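Local coordinates for Dps family protein (Staphylococcus aureus subsp. aureus, PDB 2D5K) that probably oxidises and stores iron inside a hollow twelve-subunit ferritin-like shell and takes part in compacting the nucleoid, at residues Leu12-Ala17 against Ser107-Asn112; Asn18-Tyr23 against Thr75-Gln80; Tyr23-Asn28 against Val96-Gln101; Ser53-Glu58 against Gln133-Lys138. One frame throughout, in Å; residues are numbered along the deposited sequence.

The four contacts sample one four-helix bundle of the ferritin type, made of helices 5-32, 38-65, 92-120 and 123-147, with the short helix 74-80 laid across its outside. Contacts 1, 2 and 3 follow one another along helix 5-32; contacts 1 and 3 both reach helix 92-120, about 16 Å apart between centres, whereas contact 2 between them reaches helix 74-80. Contact 4 joins the other two long helices, its centre about 10 Å from that of contact 1, and W19 packs on both V56 and V136 of it. Helix 5-32 thus ties the connecting segment to the bundle, and contacts 2, 3 and 4 all extend to a third subunit of the dodecamer.

Contact 1 (Leu12-Ala17 against Ser107-Asn112); sequences LNQQVA and SKQLEN
Three glutamine amides, those of Q14, Q15 and Q109, meet between the helices, with L110 closing one side. Methyl CD2 of L110 lies over one face of the Q15 amide, 3.8 Å from Q15 CD. Q109 OE1 comes to the nitrogen end of this amide, tilted somewhat from its plane to the side away from L110, and accepts a hydrogen bond from Q15 NE2 at 3.2 Å; the two amide planes are turned 79° against each other. The bond is bent, 138° at the hydrogen, and its donor stands above the carbonyl plane of Q109. On that same side of the Q109 amide sits Q14 CG, 3.6 Å from both OE1 and NE2 of Q109. The Q15 chain bends at chi2 (-48°), which brings the amide round toward helix 92-120. Two helices running nearly antiparallel, with axes 11.0 Å apart, are spanned in this way.

Further bonds reach the amides: N18 ND2 serves both Q109 OE1 and Q15 OE1, while Q14 NE2 reaches N18 OD1 and the backbone O of Q80. Hence this side of the ferritin-type bundle is joined by a branched amide network, in which Q109 OE1 is gripped by two donors, Q15 NE2 and N18 ND2, which probably fixes how its amide is turned.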
loop_
_atom_site.group_PDB
_atom_site.type_symbol
_atom_site.label_atom_id
_atom_site.label_comp_id
_atom_site.label_asym_id
_atom_site.label_seq_id
_atom_site.Cartn_x
_atom_site.Cartn_y
_atom_site.Cartn_z
ATOM N N LEU B 12 33.742 14.640 7.890
ATOM C CA LEU B 12 32.325 14.358 8.087
ATOM C C LEU B 12 31.588 15.617 8.544
ATOM O O LEU B 12 30.515 15.939 8.024
ATOM C CB LEU B 12 32.140 13.231 9.115
ATOM C CG LEU B 12 32.495 11.819 8.626
ATOM C CD1 LEU B 12 32.661 10.873 9.814
ATOM C CD2 LEU B 12 31.400 11.317 7.687
ATOM N N ASN B 13 32.163 16.333 9.505
ATOM C CA ASN B 13 31.529 17.554 9.993
ATOM C C ASN B 13 31.482 18.639 8.923
ATOM O O ASN B 13 30.548 19.438 8.890
ATOM C CB ASN B 13 32.237 18.089 11.243
ATOM C CG ASN B 13 31.628 17.552 12.523
ATOM O OD1 ASN B 13 30.412 17.369 12.611
ATOM N ND2 ASN B 13 32.467 17.306 13.526
ATOM N N GLN B 14 32.484 18.665 8.051
ATOM C CA GLN B 14 32.511 19.648 6.975
ATOM C C GLN B 14 31.247 19.476 6.137
ATOM O O GLN B 14 30.628 20.458 5.731
ATOM C CB GLN B 14 33.749 19.458 6.099
ATOM C CG GLN B 14 33.769 20.313 4.832
ATOM C CD GLN B 14 33.896 21.803 5.117
ATOM O OE1 GLN B 14 34.889 22.256 5.689
ATOM N NE2 GLN B 14 32.888 22.570 4.715
ATOM N N GLN B 15 30.859 18.226 5.886
ATOM C CA GLN B 15 29.658 17.963 5.104
ATOM C C GLN B 15 28.388 18.208 5.918
ATOM O O GLN B 15 27.385 18.661 5.375
ATOM C CB GLN B 15 29.661 16.532 4.557
ATOM C CG GLN B 15 30.781 16.248 3.557
ATOM C CD GLN B 15 30.885 17.313 2.480
ATOM O OE1 GLN B 15 29.878 17.742 1.914
ATOM N NE2 GLN B 15 32.107 17.742 2.186
ATOM N N VAL B 16 28.416 17.909 7.215
ATOM C CA VAL B 16 27.230 18.156 8.035
ATOM C C VAL B 16 26.950 19.655 7.961
ATOM O O VAL B 16 25.798 20.080 7.828
ATOM C CB VAL B 16 27.444 17.754 9.517
ATOM C CG1 VAL B 16 26.222 18.152 10.345
ATOM C CG2 VAL B 16 27.664 16.255 9.624
ATOM N N ALA B 17 28.018 20.445 8.028
ATOM C CA ALA B 17 27.917 21.899 7.955
ATOM C C ALA B 17 27.406 22.342 6.585
ATOM O O ALA B 17 26.455 23.120 6.499
ATOM C CB ALA B 17 29.274 22.531 8.236
ATOM N N SER B 107 31.527 18.178 -4.533
ATOM C CA SER B 107 32.056 16.962 -5.136
ATOM C C SER B 107 33.579 16.936 -5.039
ATOM O O SER B 107 34.173 15.885 -4.805
ATOM C CB SER B 107 31.623 16.847 -6.598
ATOM O OG SER B 107 32.081 15.622 -7.152
ATOM N N LYS B 108 34.210 18.094 -5.217
ATOM C CA LYS B 108 35.663 18.178 -5.127
ATOM C C LYS B 108 36.113 17.895 -3.692
ATOM O O LYS B 108 37.106 17.198 -3.468
ATOM C CB LYS B 108 36.145 19.565 -5.568
ATOM C CG LYS B 108 37.655 19.730 -5.522
ATOM C CD LYS B 108 38.089 21.077 -6.092
ATOM C CE LYS B 108 39.603 21.243 -6.014
ATOM N NZ LYS B 108 40.043 22.570 -6.536
ATOM N N GLN B 109 35.383 18.437 -2.720
ATOM C CA GLN B 109 35.710 18.202 -1.313
ATOM C C GLN B 109 35.558 16.724 -1.002
ATOM O O GLN B 109 36.359 16.141 -0.268
ATOM C CB GLN B 109 34.771 18.961 -0.376
ATOM C CG GLN B 109 35.023 20.435 -0.208
ATOM C CD GLN B 109 34.310 20.972 1.019
ATOM O OE1 GLN B 109 33.157 20.617 1.282
ATOM N NE2 GLN B 109 34.987 21.829 1.778
ATOM N N LEU B 110 34.511 16.118 -1.551
ATOM C CA LEU B 110 34.258 14.705 -1.303
ATOM C C LEU B 110 35.346 13.805 -1.882
ATOM O O LEU B 110 35.655 12.761 -1.313
ATOM C CB LEU B 110 32.884 14.307 -1.855
ATOM C CG LEU B 110 31.683 14.871 -1.089
ATOM C CD1 LEU B 110 30.404 14.589 -1.854
ATOM C CD2 LEU B 110 31.622 14.246 0.303
ATOM N N GLU B 111 35.932 14.205 -3.008
ATOM C CA GLU B 111 36.991 13.406 -3.615
ATOM C C GLU B 111 38.132 13.301 -2.603
ATOM O O GLU B 111 38.688 12.224 -2.380
ATOM C CB GLU B 111 37.479 14.068 -4.914
ATOM C CG GLU B 111 38.551 13.290 -5.684
ATOM C CD GLU B 111 38.048 11.996 -6.318
ATOM O OE1 GLU B 111 36.829 11.712 -6.258
ATOM O OE2 GLU B 111 38.884 11.255 -6.890
ATOM N N ASN B 112 38.460 14.424 -1.971
ATOM C CA ASN B 112 39.522 14.464 -0.973
ATOM C C ASN B 112 39.110 13.705 0.289
ATOM O O ASN B 112 39.908 12.973 0.868
ATOM C CB ASN B 112 39.861 15.916 -0.627
ATOM C CG ASN B 112 40.998 16.028 0.370
ATOM O OD1 ASN B 112 42.082 15.487 0.160
ATOM N ND2 ASN B 112 40.756 16.740 1.464
#

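Contact 2 (Asn18-Tyr23 against Thr75-Gln80); sequences NWTVAY and TECLEQ
T20 and C77 form the tight part of this contact. The sulfur SG of C77 rests against the branch point of the threonine, 3.6 Å from T20 CB, and its distances to T20 OG1 (3.6 Å) and T20 CG2 (3.7 Å) are almost equal, so it meets the fork of the side chain squarely. T20 OG1 lies beside its own backbone N (chi1 -67°), where it bonds to the carbonyl of V16, one turn back; its polar end is therefore used within the helix.

Packing is slacker around L78. Methyl CD2 of L78 touches V21 CG2 at 4.1 Å, the two side chains crossing at about a right angle, and the same V21 methyl lies 4.4 Å from C77 CB. L78 is partly exposed and also packs on T75 of a third subunit. No hydrogen bond passes between the two segments.

The helix axes approach to 8.6 Å at 106°, so helix 74-80 crosses helix 5-32 nearly at right angles. This short helix, lying in the connection from helix 38-65 to helix 92-120, is a hallmark of Dps proteins; here T20 also touches V56 of helix 38-65, while C77 packs on the side of helix 5-32 that faces away from the bundle interior.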
loop_
_atom_site.group_PDB
_atom_site.type_symbol
_atom_site.label_atom_id
_atom_site.label_comp_id
_atom_site.label_asym_id
_atom_site.label_seq_id
_atom_site.Cartn_x
_atom_site.Cartn_y
_atom_site.Cartn_z
ATOM N N ASN B 18 28.035 21.848 5.519
ATOM C CA ASN B 18 27.624 22.195 4.156
ATOM C C ASN B 18 26.144 21.939 3.907
ATOM O O ASN B 18 25.430 22.799 3.400
ATOM C CB ASN B 18 28.382 21.372 3.107
ATOM C CG ASN B 18 29.849 21.724 3.013
ATOM O OD1 ASN B 18 30.273 22.819 3.384
ATOM N ND2 ASN B 18 30.638 20.793 2.479
ATOM N N TRP B 19 25.691 20.741 4.254
ATOM C CA TRP B 19 24.313 20.375 3.999
ATOM C C TRP B 19 23.288 20.992 4.935
ATOM O O TRP B 19 22.114 21.097 4.585
ATOM C CB TRP B 19 24.197 18.852 3.934
ATOM C CG TRP B 19 24.943 18.329 2.732
ATOM C CD1 TRP B 19 26.234 17.873 2.692
ATOM C CD2 TRP B 19 24.477 18.327 1.376
ATOM N NE1 TRP B 19 26.600 17.593 1.393
ATOM C CE2 TRP B 19 25.540 17.862 0.567
ATOM C CE3 TRP B 19 23.265 18.676 0.766
ATOM C CZ2 TRP B 19 25.426 17.737 -0.821
ATOM C CZ3 TRP B 19 23.151 18.552 -0.617
ATOM C CH2 TRP B 19 24.230 18.085 -1.393
ATOM N N THR B 20 23.726 21.416 6.111
ATOM C CA THR B 20 22.801 22.068 7.025
ATOM C C THR B 20 22.534 23.448 6.420
ATOM O O THR B 20 21.397 23.910 6.382
ATOM C CB THR B 20 23.401 22.210 8.433
ATOM O OG1 THR B 20 23.563 20.906 9.012
ATOM C CG2 THR B 20 22.481 23.033 9.325
ATOM N N VAL B 21 23.587 24.098 5.931
ATOM C CA VAL B 21 23.423 25.410 5.310
ATOM C C VAL B 21 22.624 25.259 4.017
ATOM O O VAL B 21 21.712 26.046 3.747
ATOM C CB VAL B 21 24.782 26.065 4.992
ATOM C CG1 VAL B 21 24.567 27.393 4.281
ATOM C CG2 VAL B 21 25.565 26.287 6.282
ATOM N N ALA B 22 22.957 24.240 3.226
ATOM C CA ALA B 22 22.260 23.996 1.965
ATOM C C ALA B 22 20.782 23.711 2.204
ATOM O O ALA B 22 19.928 24.098 1.406
ATOM C CB ALA B 22 22.901 22.827 1.229
ATOM N N TYR B 23 20.485 23.031 3.306
ATOM C CA TYR B 23 19.105 22.695 3.653
ATOM C C TYR B 23 18.236 23.951 3.656
ATOM O O TYR B 23 17.145 23.973 3.082
ATOM C CB TYR B 23 19.068 22.036 5.034
ATOM C CG TYR B 23 17.681 21.663 5.501
ATOM C CD1 TYR B 23 17.021 20.547 4.982
ATOM C CD2 TYR B 23 17.024 22.431 6.459
ATOM C CE1 TYR B 23 15.736 20.207 5.411
ATOM C CE2 TYR B 23 15.744 22.103 6.892
ATOM C CZ TYR B 23 15.107 20.993 6.367
ATOM O OH TYR B 23 13.842 20.672 6.805
ATOM N N THR B 75 25.210 28.019 14.185
ATOM C CA THR B 75 26.339 28.936 14.235
ATOM C C THR B 75 27.614 28.221 13.791
ATOM O O THR B 75 28.395 28.758 13.006
ATOM C CB THR B 75 26.542 29.484 15.662
ATOM O OG1 THR B 75 25.320 30.078 16.121
ATOM C CG2 THR B 75 27.649 30.533 15.677
ATOM N N GLU B 76 27.820 27.008 14.294
ATOM C CA GLU B 76 29.003 26.231 13.935
ATOM C C GLU B 76 28.957 25.839 12.457
ATOM O O GLU B 76 29.972 25.896 11.761
ATOM C CB GLU B 76 29.102 24.976 14.812
ATOM C CG GLU B 76 29.462 25.267 16.270
ATOM C CD GLU B 76 29.305 24.052 17.169
ATOM O OE1 GLU B 76 28.160 23.586 17.353
ATOM O OE2 GLU B 76 30.329 23.562 17.693
ATOM N N CYS B 77 27.779 25.453 11.978
ATOM C CA CYS B 77 27.630 25.069 10.580
ATOM C C CYS B 77 27.997 26.224 9.644
ATOM O O CYS B 77 28.711 26.031 8.658
ATOM C CB CYS B 77 26.197 24.605 10.307
ATOM S SG CYS B 77 25.780 22.983 11.020
ATOM N N LEU B 78 27.517 27.424 9.955
ATOM C CA LEU B 78 27.813 28.592 9.132
ATOM C C LEU B 78 29.310 28.879 9.094
ATOM O O LEU B 78 29.823 29.420 8.116
ATOM C CB LEU B 78 27.072 29.823 9.665
ATOM C CG LEU B 78 25.554 29.862 9.464
ATOM C CD1 LEU B 78 24.944 30.992 10.287
ATOM C CD2 LEU B 78 25.242 30.050 7.987
ATOM N N GLU B 79 30.011 28.508 10.161
ATOM C CA GLU B 79 31.449 28.743 10.237
ATOM C C GLU B 79 32.261 27.805 9.344
ATOM O O GLU B 79 33.212 28.230 8.693
ATOM C CB GLU B 79 31.936 28.592 11.684
ATOM C CG GLU B 79 31.151 29.403 12.702
ATOM C CD GLU B 79 31.710 29.283 14.110
ATOM O OE1 GLU B 79 32.003 28.147 14.549
ATOM O OE2 GLU B 79 31.847 30.328 14.782
ATOM N N GLN B 80 31.877 26.534 9.304
ATOM C CA GLN B 80 32.613 25.545 8.521
ATOM C C GLN B 80 32.173 25.385 7.064
ATOM O O GLN B 80 32.995 25.100 6.191
ATOM C CB GLN B 80 32.526 24.179 9.206
ATOM C CG GLN B 80 32.832 24.192 10.695
ATOM C CD GLN B 80 32.739 22.811 11.314
ATOM O OE1 GLN B 80 32.737 22.663 12.538
ATOM N NE2 GLN B 80 32.669 21.787 10.470
#

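Contact 3 (Tyr23-Asn28 against Val96-Gln101); sequences YTKLHN and VEELSQ
Within the four-helix bundle, K25 and L26 on helix 5-32 meet E98 and L99 on helix 92-120, one pair charged and the other apolar. K25 sends its chain out with CG anti to the backbone N and then turns at chi3 (74°), which carries the ammonium group to E98. Its NZ forms a salt bridge with E98 OE2 at 2.7 Å, meeting that oxygen on the anti side and 17° out of the carboxylate plane. The same NZ also pairs with D102 OD2 and donates to the carbonyl O of K84, so the lysine gathers two acidic groups and a loop backbone, while E98 OE1, the other carboxylate oxygen, bonds to the hydroxyl of Y90.

Next to this bridge, L26 CD2 points into the fork of L99, 3.8 Å from L99 CD1 and 3.9 Å from L99 CD2. These leucines belong to the interior of the ferritin-like bundle: L26 also touches L48 and Y49, and L99 touches F45, all three on helix 38-65.

On another face of helix 5-32, the imidazole of H27 is locked to the turn before it. ND1 of H27 donates to the carbonyl O of Y23 at 2.8 Å, nearly straight at 171° and in the plane of the ring, while the backbone N of H27 reaches the same oxygen from the opposite face of its carbonyl plane. H27 CE1 lies above the Y23 ring, offset toward its rim. The Y23 ring in turn meets Y23 of a third subunit, their planes parallel.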
loop_
_atom_site.group_PDB
_atom_site.type_symbol
_atom_site.label_atom_id
_atom_site.label_comp_id
_atom_site.label_asym_id
_atom_site.label_seq_id
_atom_site.Cartn_x
_atom_site.Cartn_y
_atom_site.Cartn_z
ATOM N N TYR B 23 20.485 23.031 3.306
ATOM C CA TYR B 23 19.105 22.695 3.653
ATOM C C TYR B 23 18.236 23.951 3.656
ATOM O O TYR B 23 17.145 23.973 3.082
ATOM C CB TYR B 23 19.068 22.036 5.034
ATOM C CG TYR B 23 17.681 21.663 5.501
ATOM C CD1 TYR B 23 17.021 20.547 4.982
ATOM C CD2 TYR B 23 17.024 22.431 6.459
ATOM C CE1 TYR B 23 15.736 20.207 5.411
ATOM C CE2 TYR B 23 15.744 22.103 6.892
ATOM C CZ TYR B 23 15.107 20.993 6.367
ATOM O OH TYR B 23 13.842 20.672 6.805
ATOM N N THR B 24 18.725 24.999 4.306
ATOM C CA THR B 24 17.981 26.252 4.376
ATOM C C THR B 24 18.062 27.036 3.065
ATOM O O THR B 24 17.086 27.669 2.659
ATOM C CB THR B 24 18.469 27.108 5.566
ATOM O OG1 THR B 24 18.024 26.499 6.787
ATOM C CG2 THR B 24 17.911 28.528 5.492
ATOM N N LYS B 25 19.205 26.989 2.388
ATOM C CA LYS B 25 19.306 27.709 1.123
ATOM C C LYS B 25 18.329 27.105 0.124
ATOM O O LYS B 25 17.743 27.819 -0.693
ATOM C CB LYS B 25 20.730 27.661 0.552
ATOM C CG LYS B 25 20.826 28.382 -0.788
ATOM C CD LYS B 25 22.198 28.982 -1.066
ATOM C CE LYS B 25 23.228 27.938 -1.415
ATOM N NZ LYS B 25 24.499 28.592 -1.869
ATOM N N LEU B 26 18.140 25.788 0.193
ATOM C CA LEU B 26 17.215 25.117 -0.711
ATOM C C LEU B 26 15.771 25.488 -0.380
ATOM O O LEU B 26 14.921 25.487 -1.260
ATOM C CB LEU B 26 17.415 23.599 -0.660
ATOM C CG LEU B 26 18.665 23.110 -1.399
ATOM C CD1 LEU B 26 19.011 21.691 -0.964
ATOM C CD2 LEU B 26 18.423 23.167 -2.902
ATOM N N HIS B 27 15.489 25.794 0.885
ATOM C CA HIS B 27 14.143 26.216 1.258
ATOM C C HIS B 27 13.930 27.598 0.656
ATOM O O HIS B 27 12.867 27.900 0.118
ATOM C CB HIS B 27 13.980 26.301 2.778
ATOM C CG HIS B 27 13.521 25.024 3.406
ATOM N ND1 HIS B 27 14.350 23.937 3.578
ATOM C CD2 HIS B 27 12.308 24.652 3.880
ATOM C CE1 HIS B 27 13.667 22.949 4.133
ATOM N NE2 HIS B 27 12.426 23.358 4.327
ATOM N N ASN B 28 14.961 28.432 0.754
ATOM C CA ASN B 28 14.910 29.786 0.212
ATOM C C ASN B 28 14.590 29.727 -1.281
ATOM O O ASN B 28 13.683 30.413 -1.758
ATOM C CB ASN B 28 16.258 30.480 0.448
ATOM C CG ASN B 28 16.296 31.896 -0.099
ATOM O OD1 ASN B 28 16.136 32.115 -1.299
ATOM N ND2 ASN B 28 16.516 32.870 0.787
ATOM N N VAL B 96 19.818 27.890 -9.958
ATOM C CA VAL B 96 20.354 26.624 -10.443
ATOM C C VAL B 96 21.854 26.757 -10.691
ATOM O O VAL B 96 22.614 25.831 -10.419
ATOM C CB VAL B 96 19.626 26.167 -11.725
ATOM C CG1 VAL B 96 20.234 24.873 -12.245
ATOM C CG2 VAL B 96 18.150 25.967 -11.427
ATOM N N GLU B 97 22.284 27.914 -11.188
ATOM C CA GLU B 97 23.704 28.135 -11.425
ATOM C C GLU B 97 24.475 28.042 -10.110
ATOM O O GLU B 97 25.523 27.400 -10.046
ATOM C CB GLU B 97 23.951 29.512 -12.056
ATOM C CG GLU B 97 23.393 29.672 -13.457
ATOM C CD GLU B 97 23.718 31.028 -14.064
ATOM O OE1 GLU B 97 23.527 32.050 -13.370
ATOM O OE2 GLU B 97 24.153 31.072 -15.235
ATOM N N GLU B 98 23.963 28.676 -9.058
ATOM C CA GLU B 98 24.655 28.637 -7.779
ATOM C C GLU B 98 24.669 27.239 -7.178
ATOM O O GLU B 98 25.678 26.812 -6.622
ATOM C CB GLU B 98 24.039 29.612 -6.772
ATOM C CG GLU B 98 24.831 29.649 -5.466
ATOM C CD GLU B 98 24.589 30.896 -4.652
ATOM O OE1 GLU B 98 24.781 32.006 -5.192
ATOM O OE2 GLU B 98 24.217 30.769 -3.468
ATOM N N LEU B 99 23.554 26.523 -7.279
ATOM C CA LEU B 99 23.522 25.168 -6.742
ATOM C C LEU B 99 24.532 24.317 -7.502
ATOM O O LEU B 99 25.217 23.476 -6.916
ATOM C CB LEU B 99 22.123 24.563 -6.875
ATOM C CG LEU B 99 21.059 25.140 -5.939
ATOM C CD1 LEU B 99 19.725 24.467 -6.220
ATOM C CD2 LEU B 99 21.474 24.919 -4.485
ATOM N N SER B 100 24.638 24.534 -8.809
ATOM C CA SER B 100 25.591 23.764 -9.594
ATOM C C SER B 100 27.006 24.035 -9.098
ATOM O O SER B 100 27.799 23.106 -8.931
ATOM C CB SER B 100 25.492 24.107 -11.082
ATOM O OG SER B 100 26.447 23.360 -11.818
ATOM N N GLN B 101 27.326 25.304 -8.857
ATOM C CA GLN B 101 28.654 25.639 -8.361
ATOM C C GLN B 101 28.863 25.012 -6.983
ATOM O O GLN B 101 29.949 24.524 -6.682
ATOM C CB GLN B 101 28.850 27.153 -8.276
ATOM C CG GLN B 101 30.282 27.552 -7.914
ATOM C CD GLN B 101 31.300 27.082 -8.942
ATOM O OE1 GLN B 101 31.226 27.448 -10.116
ATOM N NE2 GLN B 101 32.257 26.265 -8.506
#

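Contact 4 (Ser53-Glu58 against Gln133-Lys138); sequences SQYVDE and QTSVDK
The backbones of Y55 and S135 stay well apart, with 10.7 Å between their CA atoms, the shortest such separation between the two segments. Both segments are regular helix, marked by bonds such as E58 N to Q54 O at 3.0 Å and D137 N to Q133 O at 2.9 Å, and they run in broadly opposite directions. They lie on helices 38-65 and 123-147, two of the four long helices of the ferritin-like bundle, and Y55 crosses its interior between them.

One long side chain spans the gap. The CB of Y55 points toward helix 123-147, and with CG beside the backbone N (chi1 -71°) the ring carries its hydroxyl across to S135. The serine comes to the ring edge, although how close it lies is doubtful, as is the very short approach of Y55 OH to S135 CB. Y55 OH and S135 OG are 3.2 Å apart, but the angle is poor and no hydrogen bond joins them. S135 OG bonds instead to E51 OE2 on helix 38-65. W19 of helix 5-32 meets the Y55 ring edge-to-face, and M132 packs on it as well. Around this pair, D137 forms a salt bridge with R62 of a second subunit, and D57 accepts from the indole W31 NE1 of a third subunit.

Little surface is buried, and the length of the Y55 side chain spans the space between the backbones. The polar link between the helices runs through S135 and E51, and the carboxylate of E51, if ionised, would probably strengthen that bond and polarise the serine hydroxyl.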
loop_
_atom_site.group_PDB
_atom_site.type_symbol
_atom_site.label_atom_id
_atom_site.label_comp_id
_atom_site.label_asym_id
_atom_site.label_seq_id
_atom_site.Cartn_x
_atom_site.Cartn_y
_atom_site.Cartn_z
ATOM N N SER B 53 18.665 16.680 4.251
ATOM C CA SER B 53 18.395 16.315 5.641
ATOM C C SER B 53 18.834 14.880 5.912
ATOM O O SER B 53 19.323 14.575 6.997
ATOM C CB SER B 53 16.903 16.482 5.965
ATOM O OG SER B 53 16.095 15.603 5.195
ATOM N N GLN B 54 18.660 14.002 4.927
ATOM C CA GLN B 54 19.067 12.608 5.082
ATOM C C GLN B 54 20.584 12.516 5.249
ATOM O O GLN B 54 21.076 11.727 6.062
ATOM C CB GLN B 54 18.634 11.777 3.873
ATOM C CG GLN B 54 17.130 11.723 3.658
ATOM C CD GLN B 54 16.742 10.793 2.526
ATOM O OE1 GLN B 54 17.161 10.977 1.379
ATOM N NE2 GLN B 54 15.938 9.782 2.843
ATOM N N TYR B 55 21.324 13.321 4.482
ATOM C CA TYR B 55 22.784 13.322 4.570
ATOM C C TYR B 55 23.249 13.808 5.927
ATOM O O TYR B 55 24.133 13.215 6.544
ATOM C CB TYR B 55 23.413 14.237 3.512
ATOM C CG TYR B 55 23.320 13.737 2.097
ATOM C CD1 TYR B 55 23.494 12.386 1.801
ATOM C CD2 TYR B 55 23.090 14.623 1.044
ATOM C CE1 TYR B 55 23.441 11.928 0.490
ATOM C CE2 TYR B 55 23.036 14.175 -0.271
ATOM C CZ TYR B 55 23.212 12.828 -0.538
ATOM O OH TYR B 55 23.156 12.379 -1.832
ATOM N N VAL B 56 22.660 14.911 6.377
ATOM C CA VAL B 56 23.018 15.489 7.659
ATOM C C VAL B 56 22.894 14.467 8.785
ATOM O O VAL B 56 23.787 14.349 9.626
ATOM C CB VAL B 56 22.135 16.720 7.974
ATOM C CG1 VAL B 56 22.350 17.171 9.412
ATOM C CG2 VAL B 56 22.489 17.857 7.024
ATOM N N ASP B 57 21.795 13.725 8.792
ATOM C CA ASP B 57 21.575 12.730 9.833
ATOM C C ASP B 57 22.515 11.537 9.687
ATOM O O ASP B 57 23.084 11.064 10.675
ATOM C CB ASP B 57 20.122 12.257 9.806
ATOM C CG ASP B 57 19.735 11.495 11.059
ATOM O OD1 ASP B 57 19.926 12.039 12.168
ATOM O OD2 ASP B 57 19.234 10.361 10.937
ATOM N N GLU B 58 22.682 11.053 8.459
ATOM C CA GLU B 58 23.555 9.910 8.211
ATOM C C GLU B 58 24.989 10.185 8.645
ATOM O O GLU B 58 25.583 9.405 9.389
ATOM C CB GLU B 58 23.557 9.533 6.725
ATOM C CG GLU B 58 24.550 8.410 6.398
ATOM C CD GLU B 58 24.754 8.203 4.908
ATOM O OE1 GLU B 58 24.980 9.203 4.196
ATOM O OE2 GLU B 58 24.706 7.037 4.456
ATOM N N GLN B 133 28.671 11.594 -3.049
ATOM C CA GLN B 133 29.250 12.110 -4.285
ATOM C C GLN B 133 28.470 11.604 -5.498
ATOM O O GLN B 133 28.318 12.317 -6.490
ATOM C CB GLN B 133 30.722 11.699 -4.394
ATOM C CG GLN B 133 31.464 12.363 -5.554
ATOM C CD GLN B 133 32.915 11.937 -5.625
ATOM O OE1 GLN B 133 33.224 10.754 -5.504
ATOM N NE2 GLN B 133 33.816 12.901 -5.832
ATOM N N THR B 134 27.979 10.371 -5.415
ATOM C CA THR B 134 27.202 9.783 -6.503
ATOM C C THR B 134 25.986 10.661 -6.806
ATOM O O THR B 134 25.741 11.036 -7.955
ATOM C CB THR B 134 26.687 8.368 -6.133
ATOM O OG1 THR B 134 27.798 7.490 -5.901
ATOM C CG2 THR B 134 25.824 7.803 -7.260
ATOM N N SER B 135 25.224 10.983 -5.766
ATOM C CA SER B 135 24.025 11.802 -5.935
ATOM C C SER B 135 24.360 13.242 -6.313
ATOM O O SER B 135 23.696 13.842 -7.165
ATOM C CB SER B 135 23.195 11.787 -4.653
ATOM O OG SER B 135 22.059 12.625 -4.792
ATOM N N VAL B 136 25.383 13.800 -5.677
ATOM C CA VAL B 136 25.798 15.169 -5.978
ATOM C C VAL B 136 26.152 15.318 -7.461
ATOM O O VAL B 136 25.697 16.251 -8.136
ATOM C CB VAL B 136 27.011 15.578 -5.102
ATOM C CG1 VAL B 136 27.657 16.852 -5.642
ATOM C CG2 VAL B 136 26.547 15.792 -3.659
ATOM N N ASP B 137 26.957 14.396 -7.975
ATOM C CA ASP B 137 27.358 14.451 -9.379
ATOM C C ASP B 137 26.176 14.271 -10.323
ATOM O O ASP B 137 26.096 14.920 -11.367
ATOM C CB ASP B 137 28.417 13.381 -9.677
ATOM C CG ASP B 137 29.766 13.702 -9.056
ATOM O OD1 ASP B 137 29.950 14.843 -8.578
ATOM O OD2 ASP B 137 30.649 12.814 -9.058
ATOM N N LYS B 138 25.261 13.380 -9.959
ATOM C CA LYS B 138 24.085 13.122 -10.782
ATOM C C LYS B 138 23.232 14.384 -10.865
ATOM O O LYS B 138 22.830 14.805 -11.951
ATOM C CB LYS B 138 23.277 11.973 -10.176
ATOM C CG LYS B 138 22.085 11.533 -11.000
ATOM C CD LYS B 138 21.424 10.318 -10.355
ATOM C CE LYS B 138 20.273 9.792 -11.196
ATOM N NZ LYS B 138 19.608 8.616 -10.548
#